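Local coordinates for transcriptional regulator, LYSR family (Neisseria meningitidis, PDB 4AB5), which probably regulates transcription of methionine biosynthesis genes as a MetR-like member of the LysR family, represented here by its regulatory domain without the DNA-binding part, at residues Pro25-Phe30 with Leu39-Gly44; Ile12-Glu15 with Cys19-Trp22. All blocks are in the same frame, centred on the assembly; numbering follows the deposited sequence.

Interaction 1 (Pro25-Phe30 with Leu39-Gly44); sequences PAMGEF and LDIVSG
Met27, present as selenomethionine, reaches from helix 20-33 toward strand 37-42 and lays its end across Leu39 and Ile41. Its chain runs extended as far as SE and then bends (chi3 76°), which brings CE over the strand, so that this methyl end lies 3.8 Å from Leu39 CB. The selenium meets Ile41, with SE 3.9 Å from Ile41 CG1 and about as close to CD1. The side chains of Met27 and Leu39 run alongside each other with opposite headings.

One helical turn on, Phe30 takes Leu39 CD1 at its ring edge, with CD1 of Phe30 3.9 Å from CD1 of Leu39; Leu39 CD2 comes equally close to the ring, but from well off its plane. Asp40, between the two apolar residues, turns away from the helix and forms a salt bridge with Arg135 of the second subunit. That subunit also packs Gln145 on Met27 and Leu146 on Ile41, and so presses against the same side chains.

The axes of segments 25-30 and 39-42 run nearly antiparallel (161°), 10.7 Å apart at closest approach. This is the helix-to-second-strand packing of a right-handed beta-alpha-beta crossover, the building unit of the periplasmic-binding-protein-like fold of LysR regulatory domains.

Interaction 2 (Ile12-Glu15 with Cys19-Trp22); sequences IAVE and CFDW
Cys19, at the start of segment 19-22, meets Val14: its CB lies 3.9 Å from Val14 CG2, a purely apolar touch. The sulfur has a different task. SG of Cys19 closes a disulfide with Cys16, in the short connection between the two segments, and so ties this part of the chain covalently to the loop after strand 8-13. Ile62 and Leu184 also pack on Cys19, which sets it well inside the domain.

Phe20 swings the end of its ring toward Val14 although its CB leaves the backbone in another direction. With CG anti to the carbonyl carbon (chi1 -78°), the ring extends to place CZ 3.8 Å from Val14 CG1. The valine thus divides its work, CG1 taking the phenylalanine and CG2 mainly the cysteine. This is the first strand-to-helix connection of a beta-alpha-beta unit, where the chain leaves strand 8-13 and doubles back into helix 20-33; in related LysR regulatory domains the corresponding loop and helix start commonly border the effector cleft. Ile141 of the second subunit packs on Phe20 as well.

Trp22 has its backbone N bonded to Cys19 O at 3.1 Å. The same carbonyl oxygen sits over the centre of the indole ring, which makes an edge-to-face contact with Phe78 and packs on Ile62 and Leu184.

Both contacts hold helix 20-33 to one sheet: interaction 2 at its beginning against segment 12-15, interaction 1 farther along against strand 37-42, the neighbour of strand 8-13. The strands are joined directly, since Ile12 probably bonds through its N to Asp40 O and through its O to Val42 N. Both contacts are buried and apolar, but interaction 2 lies about 7 Å from the chain centre and interaction 1 about 15 Å, measured from their centres. The larger contact relies on a selenomethionine and a phenylalanine of the helix against a leucine and an isoleucine of the strand; the smaller one centres on a single valine beside a disulfide. The second subunit reaches both.

Interaction 1 (Pro25-Phe30 with Leu39-Gly44)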
# COMPACT_ATOMS: atom_id res chain seq x y z
N PRO B 25 -8.07 0.52 10.23
CA PRO B 25 -8.31 0.30 11.68
C PRO B 25 -9.68 0.78 12.17
O PRO B 25 -10.14 0.29 13.20
CB PRO B 25 -7.15 1.02 12.36
CG PRO B 25 -6.66 2.00 11.40
CD PRO B 25 -6.98 1.50 10.03
N ALA B 26 -10.34 1.70 11.44
CA ALA B 26 -11.69 2.19 11.77
C ALA B 26 -12.68 1.04 11.57
O ALA B 26 -13.58 0.85 12.40
CB ALA B 26 -12.07 3.38 10.90
N MSE B 27 -12.47 0.22 10.51
CA MSE B 27 -13.25 -0.98 10.20
C MSE B 27 -13.02 -2.05 11.26
O MSE B 27 -13.95 -2.75 11.63
CB MSE B 27 -12.87 -1.55 8.82
CG MSE B 27 -13.48 -0.79 7.66
SE MSE B 27 -12.90 -1.54 5.94
CE MSE B 27 -14.03 -3.16 5.87
N GLY B 28 -11.77 -2.15 11.73
CA GLY B 28 -11.34 -3.10 12.75
C GLY B 28 -11.94 -2.87 14.12
O GLY B 28 -12.03 -3.80 14.92
N GLU B 29 -12.34 -1.60 14.41
CA GLU B 29 -12.98 -1.17 15.66
C GLU B 29 -14.50 -1.34 15.55
O GLU B 29 -15.13 -1.82 16.48
CB GLU B 29 -12.59 0.29 15.99
CG GLU B 29 -12.99 0.76 17.38
CD GLU B 29 -12.49 2.14 17.76
OE1 GLU B 29 -11.35 2.23 18.27
OE2 GLU B 29 -13.22 3.13 17.53
N PHE B 30 -15.06 -0.96 14.39
CA PHE B 30 -16.48 -1.08 14.07
C PHE B 30 -16.96 -2.55 14.09
O PHE B 30 -18.02 -2.83 14.65
CB PHE B 30 -16.75 -0.44 12.69
CG PHE B 30 -18.16 -0.57 12.16
CD1 PHE B 30 -18.53 -1.66 11.38
CD2 PHE B 30 -19.10 0.42 12.40
CE1 PHE B 30 -19.83 -1.80 10.90
CE2 PHE B 30 -20.40 0.30 11.89
CZ PHE B 30 -20.76 -0.81 11.16
N LEU B 39 -19.34 -6.07 6.18
CA LEU B 39 -18.40 -5.06 5.70
C LEU B 39 -17.78 -5.43 4.35
O LEU B 39 -17.55 -6.60 4.07
CB LEU B 39 -17.30 -4.81 6.75
CG LEU B 39 -17.67 -3.98 7.99
CD1 LEU B 39 -16.64 -4.16 9.09
CD2 LEU B 39 -17.78 -2.49 7.66
N ASP B 40 -17.51 -4.41 3.53
CA ASP B 40 -16.89 -4.57 2.21
C ASP B 40 -16.22 -3.28 1.77
O ASP B 40 -16.57 -2.20 2.27
CB ASP B 40 -17.93 -5.01 1.15
CG ASP B 40 -17.35 -5.79 -0.02
OD1 ASP B 40 -16.15 -6.13 0.02
OD2 ASP B 40 -18.11 -6.08 -0.97
N ILE B 41 -15.23 -3.39 0.86
CA ILE B 41 -14.51 -2.25 0.28
C ILE B 41 -14.78 -2.28 -1.21
O ILE B 41 -14.52 -3.30 -1.85
CB ILE B 41 -12.99 -2.22 0.61
CG1 ILE B 41 -12.74 -2.22 2.14
CG2 ILE B 41 -12.30 -1.01 -0.07
CD1 ILE B 41 -11.49 -2.90 2.59
N VAL B 42 -15.36 -1.20 -1.75
CA VAL B 42 -15.69 -1.04 -3.18
C VAL B 42 -14.70 -0.00 -3.74
O VAL B 42 -14.85 1.19 -3.50
CB VAL B 42 -17.18 -0.65 -3.40
CG1 VAL B 42 -17.57 -0.77 -4.87
CG2 VAL B 42 -18.12 -1.49 -2.53
N SER B 43 -13.68 -0.47 -4.50
CA SER B 43 -12.61 0.39 -5.04
C SER B 43 -12.11 0.03 -6.46
O SER B 43 -12.71 -0.81 -7.13
CB SER B 43 -11.44 0.45 -4.05
OG SER B 43 -10.91 -0.84 -3.77
N GLY B 44 -11.04 0.71 -6.89
CA GLY B 44 -10.37 0.50 -8.17
C GLY B 44 -10.87 1.27 -9.38
O GLY B 44 -10.09 1.57 -10.28

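Interaction 2 (Ile12-Glu15 with Cys19-Trp22)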
# COMPACT_ATOMS: atom_id res chain seq x y z
N ILE B 12 -18.03 0.12 1.76
CA ILE B 12 -17.29 1.39 1.76
C ILE B 12 -16.64 1.65 0.40
O ILE B 12 -15.78 0.88 -0.02
CB ILE B 12 -16.29 1.50 2.95
CG1 ILE B 12 -17.00 1.34 4.32
CG2 ILE B 12 -15.56 2.84 2.91
CD1 ILE B 12 -16.30 0.48 5.28
N ALA B 13 -17.04 2.74 -0.26
CA ALA B 13 -16.49 3.17 -1.54
C ALA B 13 -15.42 4.24 -1.25
O ALA B 13 -15.70 5.26 -0.61
CB ALA B 13 -17.58 3.72 -2.44
N VAL B 14 -14.17 3.95 -1.67
CA VAL B 14 -13.01 4.81 -1.43
C VAL B 14 -12.00 4.67 -2.57
O VAL B 14 -11.59 3.56 -2.91
CB VAL B 14 -12.39 4.59 -0.01
CG1 VAL B 14 -12.06 3.12 0.26
CG2 VAL B 14 -11.19 5.49 0.25
N GLU B 15 -11.61 5.81 -3.17
CA GLU B 15 -10.62 5.83 -4.24
C GLU B 15 -9.32 6.53 -3.80
O GLU B 15 -8.36 6.57 -4.57
CB GLU B 15 -11.20 6.48 -5.51
CG GLU B 15 -12.28 5.68 -6.22
CD GLU B 15 -11.97 4.24 -6.60
OE1 GLU B 15 -10.86 3.97 -7.13
OE2 GLU B 15 -12.85 3.38 -6.38
N CYS B 19 -6.24 7.52 2.76
CA CYS B 19 -7.47 7.21 3.51
C CYS B 19 -7.40 5.86 4.23
O CYS B 19 -7.79 5.76 5.39
CB CYS B 19 -8.69 7.30 2.60
SG CYS B 19 -9.03 8.97 1.97
N PHE B 20 -6.86 4.83 3.54
CA PHE B 20 -6.70 3.45 4.03
C PHE B 20 -5.94 3.35 5.35
O PHE B 20 -6.23 2.46 6.16
CB PHE B 20 -6.06 2.58 2.94
CG PHE B 20 -7.01 2.14 1.85
CD1 PHE B 20 -7.33 3.00 0.80
CD2 PHE B 20 -7.56 0.86 1.86
CE1 PHE B 20 -8.21 2.59 -0.22
CE2 PHE B 20 -8.46 0.46 0.86
CZ PHE B 20 -8.77 1.32 -0.18
N ASP B 21 -4.99 4.27 5.60
CA ASP B 21 -4.22 4.30 6.84
C ASP B 21 -5.09 4.43 8.09
O ASP B 21 -4.79 3.78 9.10
CB ASP B 21 -3.13 5.37 6.80
CG ASP B 21 -1.92 5.01 5.95
OD1 ASP B 21 -1.88 3.86 5.43
OD2 ASP B 21 -1.02 5.86 5.80
N TRP B 22 -6.15 5.25 8.02
CA TRP B 22 -7.09 5.44 9.14
C TRP B 22 -8.41 4.68 8.96
O TRP B 22 -9.05 4.34 9.97
CB TRP B 22 -7.33 6.93 9.43
CG TRP B 22 -7.64 7.75 8.22
CD1 TRP B 22 -6.77 8.53 7.51
CD2 TRP B 22 -8.91 7.90 7.58
NE1 TRP B 22 -7.42 9.15 6.48
CE2 TRP B 22 -8.74 8.78 6.49
CE3 TRP B 22 -10.20 7.38 7.82
CZ2 TRP B 22 -9.78 9.13 5.63
CZ3 TRP B 22 -11.23 7.70 6.95
CH2 TRP B 22 -11.02 8.59 5.89